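Local structure of thiol peroxidase (Mycobacterium tuberculosis, 1Y25) at residues A[53-58]-A[87-92]; A[79-84]-A[102-107]. The protein probably reduces hydrogen peroxide and organic hydroperoxides to water and alcohols with electrons from thioredoxin, as a homodimeric peroxiredoxin of the Tpx subfamily. The protein carries 1 engineered substitution. One frame throughout, in Å; residues are numbered along the deposited sequence.

In the fold
Interactions 1 and 2 sit side by side, their centres about 9 Å apart. Interaction 2 pairs strands 78-82 and 101-105 of the central sheet. Helix 86-96, which connects those strands, supplies one half of interaction 1. The other half is the loop that runs into helix 58-74 and its Ser60, the engineered replacement of the predicted peroxidatic cysteine. Asp84 ties the two contacts together. Its OD1 is 2.6 Å from Ser54 OG and its OD2 is 2.9 Å from Val55 N, both probable hydrogen bonds. The side chains of Val55 and Asp84 lie about 6 and 7 Å from that of Ser60. Both contacts therefore border the active site.

Interaction 1 (A[53-58]-A[87-92]); sequences PSVDTP and FAQKRF. With ACT (acetate ion), chain C.
Val55 is the apolar centre of this contact, set between Ala88 and Phe92 of the helix. Its CB lies over one face of the Phe92 ring, a CH-pi contact 4.3 Å from the ring centroid. CG1 is 4.3 Å from Gln89 CG. CG2 reaches Ala88, 3.7 Å from the carbonyl O and 4.2 Å from CB. Phe92 has CG anti to its backbone N (chi1 178°), which turns one ring face to Val55 CB. Phe92 also touches Ala61, Val64 and Arg65 of helix 58-74.

Asp56 adds a polar edge. Its OD1 rests 3.7 Å from Ala88 CB. OD2 forms a salt bridge with Arg91 NH1 at 3.0 Å. The hydrogen bond within it is weak, bent to 134° at the hydrogen, and the arginine chain bends at chi2 and chi3 to make it. Both residues are exposed.

The loop itself is a type I turn from Ser54 to Thr57, with an ST turn in which Ser54 OG accepts from Asp56 N. An acetate ion, probably from the crystallisation liquor, has its O 2.8 Å from Thr57 OG1 and also meets Val59, Ser60 and Arg130. In this thioredoxin-like peroxiredoxin fold, the loop leads into the helix that carries Ser60, at the position of the predicted peroxidatic cysteine.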
ATOM      1  N   PRO A  53       9.211   1.757  19.149  1.00 23.97           N
ATOM      2  CA  PRO A  53       8.906   0.964  20.367  1.00 24.51           C
ATOM      3  C   PRO A  53       8.261   1.742  21.562  1.00 24.79           C
ATOM      4  O   PRO A  53       7.201   1.362  22.017  1.00 26.89           O
ATOM      5  CB  PRO A  53      10.260   0.257  20.703  1.00 24.39           C
ATOM      6  CG  PRO A  53      11.060   0.302  19.455  1.00 24.98           C
ATOM      7  CD  PRO A  53      10.591   1.509  18.646  1.00 22.34           C
ATOM      8  N   SER A  54       8.875   2.822  22.036  1.00 25.95           N
ATOM      9  CA  SER A  54       8.422   3.546  23.213  1.00 24.64           C
ATOM     10  C   SER A  54       9.130   4.888  23.396  1.00 25.73           C
ATOM     11  O   SER A  54      10.326   4.923  23.177  1.00 27.78           O
ATOM     12  CB  SER A  54       8.699   2.706  24.484  1.00 25.85           C
ATOM     13  OG  SER A  54       8.235   3.392  25.626  1.00 25.77           O
ATOM     14  N   VAL A  55       8.432   5.935  23.862  1.00 24.17           N
ATOM     15  CA  VAL A  55       9.041   7.180  24.314  1.00 23.78           C
ATOM     16  C   VAL A  55       9.988   7.051  25.474  1.00 24.22           C
ATOM     17  O   VAL A  55      10.842   7.955  25.718  1.00 24.48           O
ATOM     18  CB  VAL A  55       8.014   8.275  24.692  1.00 24.47           C
ATOM     19  CG1 VAL A  55       7.217   8.704  23.539  1.00 22.95           C
ATOM     20  CG2 VAL A  55       6.990   7.876  25.841  1.00 23.23           C
ATOM     21  N   ASP A  56       9.771   5.988  26.254  1.00 23.50           N
ATOM     22  CA  ASP A  56      10.568   5.632  27.367  1.00 23.99           C
ATOM     23  C   ASP A  56      11.731   4.696  27.101  1.00 22.71           C
ATOM     24  O   ASP A  56      12.160   3.987  28.015  1.00 24.59           O
ATOM     25  CB  ASP A  56       9.653   5.038  28.471  1.00 23.26           C
ATOM     26  CG  ASP A  56       8.708   6.044  29.010  1.00 22.02           C
ATOM     27  OD1 ASP A  56       7.470   5.827  29.061  1.00 20.43           O
ATOM     28  OD2 ASP A  56       9.208   7.079  29.403  1.00 20.60           O
ATOM     29  N   THR A  57      12.178   4.685  25.856  1.00 23.39           N
ATOM     30  CA  THR A  57      13.471   4.148  25.383  1.00 24.10           C
ATOM     31  C   THR A  57      14.253   5.230  24.626  1.00 22.89           C
ATOM     32  O   THR A  57      13.625   6.123  24.029  1.00 23.10           O
ATOM     33  CB  THR A  57      13.277   2.906  24.467  1.00 23.51           C
ATOM     34  OG1 THR A  57      12.551   3.275  23.294  1.00 27.07           O
ATOM     35  CG2 THR A  57      12.518   1.859  25.213  1.00 24.34           C
ATOM     36  N   PRO A  58      15.604   5.205  24.734  1.00 24.72           N
ATOM     37  CA  PRO A  58      16.386   6.376  24.386  1.00 24.14           C
ATOM     38  C   PRO A  58      16.484   6.835  22.953  1.00 24.34           C
ATOM     39  O   PRO A  58      16.459   8.033  22.739  1.00 24.56           O
ATOM     40  CB  PRO A  58      17.785   6.056  24.929  1.00 24.55           C
ATOM     41  CG  PRO A  58      17.722   4.737  25.619  1.00 24.23           C
ATOM     42  CD  PRO A  58      16.412   4.176  25.489  1.00 24.08           C
ATOM     43  N   PHE A  87      -0.889   8.272  28.312  1.00 22.96           N
ATOM     44  CA  PHE A  87      -0.364   9.029  29.450  1.00 22.96           C
ATOM     45  C   PHE A  87       1.170   9.183  29.473  1.00 23.63           C
ATOM     46  O   PHE A  87       1.659  10.255  29.893  1.00 22.42           O
ATOM     47  CB  PHE A  87      -0.841   8.449  30.759  1.00 24.85           C
ATOM     48  CG  PHE A  87      -2.279   8.015  30.756  1.00 25.52           C
ATOM     49  CD1 PHE A  87      -3.303   8.945  30.814  1.00 25.93           C
ATOM     50  CD2 PHE A  87      -2.595   6.670  30.653  1.00 20.49           C
ATOM     51  CE1 PHE A  87      -4.638   8.518  30.862  1.00 25.77           C
ATOM     52  CE2 PHE A  87      -3.846   6.234  30.675  1.00 23.18           C
ATOM     53  CZ  PHE A  87      -4.920   7.173  30.803  1.00 27.13           C
ATOM     54  N   ALA A  88       1.907   8.145  29.002  1.00 24.01           N
ATOM     55  CA  ALA A  88       3.373   8.213  28.845  1.00 24.56           C
ATOM     56  C   ALA A  88       3.804   9.192  27.803  1.00 24.19           C
ATOM     57  O   ALA A  88       4.747   9.890  28.011  1.00 24.22           O
ATOM     58  CB  ALA A  88       3.973   6.861  28.526  1.00 23.65           C
ATOM     59  N   GLN A  89       3.124   9.194  26.666  1.00 25.08           N
ATOM     60  CA  GLN A  89       3.422  10.092  25.553  1.00 24.57           C
ATOM     61  C   GLN A  89       3.215  11.535  25.934  1.00 24.63           C
ATOM     62  O   GLN A  89       4.057  12.385  25.665  1.00 23.92           O
ATOM     63  CB  GLN A  89       2.520   9.753  24.384  1.00 24.90           C
ATOM     64  CG  GLN A  89       2.903   8.443  23.723  1.00 24.48           C
ATOM     65  CD  GLN A  89       2.002   8.088  22.551  1.00 26.68           C
ATOM     66  OE1 GLN A  89       2.418   7.366  21.634  1.00 31.23           O
ATOM     67  NE2 GLN A  89       0.793   8.614  22.550  1.00 21.57           N
ATOM     68  N   LYS A  90       2.072  11.781  26.539  1.00 22.46           N
ATOM     69  CA  LYS A  90       1.724  13.064  27.036  1.00 23.97           C
ATOM     70  C   LYS A  90       2.672  13.588  28.130  1.00 23.15           C
ATOM     71  O   LYS A  90       3.006  14.745  28.186  1.00 18.66           O
ATOM     72  CB  LYS A  90       0.300  13.021  27.626  1.00 23.69           C
ATOM     73  CG  LYS A  90      -0.227  14.388  27.911  1.00 28.48           C
ATOM     74  CD  LYS A  90      -1.440  14.426  28.774  1.00 27.21           C
ATOM     75  CE  LYS A  90      -1.894  15.903  28.939  1.00 30.62           C
ATOM     76  NZ  LYS A  90      -2.663  16.179  30.284  1.00 35.35           N
ATOM     77  N   ARG A  91       3.018  12.717  29.079  1.00 22.64           N
ATOM     78  CA  ARG A  91       3.974  13.080  30.084  1.00 22.06           C
ATOM     79  C   ARG A  91       5.338  13.424  29.446  1.00 20.80           C
ATOM     80  O   ARG A  91       5.976  14.350  29.862  1.00 18.28           O
ATOM     81  CB  ARG A  91       4.075  11.947  31.085  1.00 22.96           C
ATOM     82  CG  ARG A  91       5.076  12.094  32.236  1.00 22.99           C
ATOM     83  CD  ARG A  91       5.930  10.765  32.264  1.00 28.75           C
ATOM     84  NE  ARG A  91       7.199  11.182  31.771  1.00 31.29           N
ATOM     85  CZ  ARG A  91       7.908  10.588  30.815  1.00 39.48           C
ATOM     86  NH1 ARG A  91       7.469   9.395  30.243  1.00 36.42           N
ATOM     87  NH2 ARG A  91       9.065  11.245  30.412  1.00 32.41           N
ATOM     88  N   PHE A  92       5.743  12.666  28.432  1.00 21.77           N
ATOM     89  CA  PHE A  92       7.050  12.834  27.787  1.00 21.71           C
ATOM     90  C   PHE A  92       7.149  14.208  27.142  1.00 23.12           C
ATOM     91  O   PHE A  92       8.123  14.989  27.350  1.00 21.22           O
ATOM     92  CB  PHE A  92       7.290  11.733  26.752  1.00 22.59           C
ATOM     93  CG  PHE A  92       8.605  11.884  26.021  1.00 21.94           C
ATOM     94  CD1 PHE A  92       9.782  11.336  26.546  1.00 24.12           C
ATOM     95  CD2 PHE A  92       8.697  12.645  24.883  1.00 24.72           C
ATOM     96  CE1 PHE A  92      11.043  11.458  25.827  1.00 23.29           C
ATOM     97  CE2 PHE A  92       9.920  12.851  24.235  1.00 22.43           C
ATOM     98  CZ  PHE A  92      11.081  12.266  24.700  1.00 24.47           C
TER
HETATM   99  C   ACT C1200      15.314   2.348  21.837  1.00 31.16           C
HETATM  100  O   ACT C1200      14.561   3.234  21.294  1.00 29.64           O
HETATM  101  OXT ACT C1200      16.319   2.856  22.407  1.00 31.04           O
HETATM  102  CH3 ACT C1200      15.052   0.858  21.894  1.00 30.75           C

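Interaction 2 (A[79-84]-A[102-107]); sequences LCVSKD and MPASAF
Cys80 and Ser82 pair in parallel with strand 102-105, and the pattern runs on to Ala106 just past its end. Cys80 N donates to Met102 O at 2.8 Å, and Cys80 O accepts from Ala104 N at 2.9 Å. Ser82 N gives Ala104 O a weak bond of 3.4 Å. Ser82 O then takes Ala106 N at 2.8 Å, nearly straight at 172°.

On one face, Leu79 CG packs on Ala104 CB at 3.9 Å, and its CD1 lies against Met102 SD. Val81 is also on this face, which Leu29 helps to cover.

At the C-terminal ends of the strands, side chains add further bonds. Lys83 folds back at chi2 (-77°), and NZ bonds Ala106 O at 3.0 Å from well above the carbonyl plane. A water links NZ to Phe107 O. Ser105 OG lies 2.4 Å from Asp84 O, too short to be trusted in detail. It also accepts from Phe107 N, an ST turn.

A second ST turn has Ser82 OG accepting from Asp84 N at 3.1 Å. The same hydroxyl donates to Asp84 OD2 from above the carboxylate plane. Loop 53-58 gives further donors. These bonds hold the buried Asp84 carboxylate in place. Their convergence would probably favour its ionised form, at the junction of strand 78-82 and helix 86-96 in this beta-alpha-beta unit.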
ATOM      1  N   LEU A  79       3.444  12.852  13.517  1.00 26.71           N
ATOM      2  CA  LEU A  79       2.688  12.058  14.451  1.00 26.13           C
ATOM      3  C   LEU A  79       3.654  11.006  15.003  1.00 25.41           C
ATOM      4  O   LEU A  79       4.282  10.237  14.270  1.00 23.60           O
ATOM      5  CB  LEU A  79       1.524  11.363  13.704  1.00 25.72           C
ATOM      6  CG  LEU A  79       0.308  10.910  14.454  1.00 28.26           C
ATOM      7  CD1 LEU A  79      -0.397  12.116  14.997  1.00 30.93           C
ATOM      8  CD2 LEU A  79      -0.662  10.060  13.673  1.00 28.14           C
ATOM      9  N   CYS A  80       3.700  10.930  16.302  1.00 24.70           N
ATOM     10  CA  CYS A  80       4.583  10.070  16.985  1.00 25.22           C
ATOM     11  C   CYS A  80       3.799   8.851  17.473  1.00 24.60           C
ATOM     12  O   CYS A  80       3.022   8.980  18.419  1.00 26.34           O
ATOM     13  CB  CYS A  80       5.253  10.853  18.133  1.00 25.19           C
ATOM     14  SG  CYS A  80       6.586  11.883  17.574  1.00 27.07           S
ATOM     15  N   VAL A  81       4.005   7.700  16.810  1.00 24.42           N
ATOM     16  CA  VAL A  81       3.172   6.500  16.964  1.00 23.96           C
ATOM     17  C   VAL A  81       3.861   5.335  17.658  1.00 24.56           C
ATOM     18  O   VAL A  81       4.933   4.945  17.271  1.00 24.78           O
ATOM     19  CB  VAL A  81       2.584   5.967  15.655  1.00 23.63           C
ATOM     20  CG1 VAL A  81       1.578   4.768  15.967  1.00 23.69           C
ATOM     21  CG2 VAL A  81       1.968   7.088  14.814  1.00 24.29           C
ATOM     22  N   SER A  82       3.233   4.827  18.711  1.00 23.28           N
ATOM     23  CA  SER A  82       3.778   3.738  19.475  1.00 23.58           C
ATOM     24  C   SER A  82       2.665   3.014  20.252  1.00 24.01           C
ATOM     25  O   SER A  82       1.500   3.409  20.263  1.00 21.91           O
ATOM     26  CB  SER A  82       4.825   4.201  20.478  1.00 24.61           C
ATOM     27  OG  SER A  82       4.262   4.910  21.534  1.00 22.42           O
ATOM     28  N   LYS A  83       3.063   1.928  20.879  1.00 24.28           N
ATOM     29  CA  LYS A  83       2.182   1.162  21.763  1.00 23.54           C
ATOM     30  C   LYS A  83       2.199   1.728  23.205  1.00 23.28           C
ATOM     31  O   LYS A  83       1.611   1.105  24.084  1.00 24.22           O
ATOM     32  CB  LYS A  83       2.652  -0.303  21.793  1.00 23.37           C
ATOM     33  CG  LYS A  83       2.138  -1.113  20.627  1.00 20.34           C
ATOM     34  CD  LYS A  83       0.696  -1.512  20.769  1.00 22.83           C
ATOM     35  CE  LYS A  83       0.167  -2.219  19.479  1.00 21.29           C
ATOM     36  NZ  LYS A  83      -1.295  -2.698  19.671  1.00 25.30           N
ATOM     37  N   ASP A  84       2.928   2.821  23.455  1.00 22.21           N
ATOM     38  CA  ASP A  84       2.844   3.510  24.723  1.00 22.34           C
ATOM     39  C   ASP A  84       1.393   3.835  25.061  1.00 22.46           C
ATOM     40  O   ASP A  84       0.578   4.197  24.196  1.00 21.72           O
ATOM     41  CB  ASP A  84       3.575   4.861  24.732  1.00 22.56           C
ATOM     42  CG  ASP A  84       5.060   4.766  24.597  1.00 22.40           C
ATOM     43  OD1 ASP A  84       5.725   4.111  25.427  1.00 20.71           O
ATOM     44  OD2 ASP A  84       5.562   5.448  23.647  1.00 25.66           O
ATOM     45  N   MET A 102       2.630  15.453  17.489  1.00 30.20           N
ATOM     46  CA  MET A 102       1.368  14.928  17.972  1.00 29.37           C
ATOM     47  C   MET A 102       1.600  13.483  18.338  1.00 27.52           C
ATOM     48  O   MET A 102       1.850  12.640  17.462  1.00 25.58           O
ATOM     49  CB  MET A 102       0.276  15.046  16.941  1.00 29.68           C
ATOM     50  CG  MET A 102      -1.143  14.667  17.397  1.00 30.88           C
ATOM     51  SD  MET A 102      -2.314  14.590  16.013  1.00 34.72           S
ATOM     52  CE  MET A 102      -2.843  16.316  15.791  1.00 37.53           C
ATOM     53  N   PRO A 103       1.499  13.175  19.649  1.00 26.46           N
ATOM     54  CA  PRO A 103       1.562  11.752  19.990  1.00 26.96           C
ATOM     55  C   PRO A 103       0.220  10.996  19.704  1.00 25.24           C
ATOM     56  O   PRO A 103      -0.859  11.573  19.721  1.00 24.51           O
ATOM     57  CB  PRO A 103       1.928  11.766  21.468  1.00 27.11           C
ATOM     58  CG  PRO A 103       1.427  13.099  21.995  1.00 26.79           C
ATOM     59  CD  PRO A 103       1.265  14.028  20.830  1.00 27.18           C
ATOM     60  N   ALA A 104       0.352   9.697  19.433  1.00 25.55           N
ATOM     61  CA  ALA A 104      -0.740   8.838  19.028  1.00 24.94           C
ATOM     62  C   ALA A 104      -0.412   7.428  19.466  1.00 24.62           C
ATOM     63  O   ALA A 104       0.650   6.918  19.142  1.00 25.34           O
ATOM     64  CB  ALA A 104      -0.872   8.904  17.544  1.00 24.44           C
ATOM     65  N   SER A 105      -1.323   6.821  20.231  1.00 24.31           N
ATOM     66  CA  SER A 105      -1.131   5.492  20.834  1.00 24.14           C
ATOM     67  C   SER A 105      -1.932   4.451  20.010  1.00 23.93           C
ATOM     68  O   SER A 105      -3.117   4.657  19.734  1.00 24.41           O
ATOM     69  CB  SER A 105      -1.618   5.512  22.308  1.00 23.79           C
ATOM     70  OG  SER A 105      -1.447   4.279  22.916  1.00 23.51           O
ATOM     71  N   ALA A 106      -1.279   3.311  19.702  1.00 23.87           N
ATOM     72  CA  ALA A 106      -1.941   2.153  19.147  1.00 23.84           C
ATOM     73  C   ALA A 106      -2.357   1.142  20.193  1.00 24.62           C
ATOM     74  O   ALA A 106      -2.658  -0.003  19.865  1.00 24.98           O
ATOM     75  CB  ALA A 106      -1.034   1.523  18.093  1.00 25.14           C
ATOM     76  N   PHE A 107      -2.379   1.524  21.470  1.00 25.30           N
ATOM     77  CA  PHE A 107      -2.541   0.517  22.527  1.00 24.76           C
ATOM     78  C   PHE A 107      -3.909  -0.232  22.400  1.00 24.97           C
ATOM     79  O   PHE A 107      -4.019  -1.333  22.866  1.00 23.85           O
ATOM     80  CB  PHE A 107      -2.360   1.136  23.940  1.00 24.47           C
ATOM     81  CG  PHE A 107      -3.603   1.710  24.535  1.00 23.54           C
ATOM     82  CD1 PHE A 107      -4.297   1.031  25.519  1.00 25.87           C
ATOM     83  CD2 PHE A 107      -4.140   2.942  24.075  1.00 26.29           C
ATOM     84  CE1 PHE A 107      -5.447   1.541  26.045  1.00 23.78           C
ATOM     85  CE2 PHE A 107      -5.265   3.454  24.626  1.00 25.50           C
ATOM     86  CZ  PHE A 107      -5.924   2.761  25.611  1.00 25.42           C
TER
HETATM   87  O   HOH W   1      -1.946  -3.288  22.177  1.00 34.74           O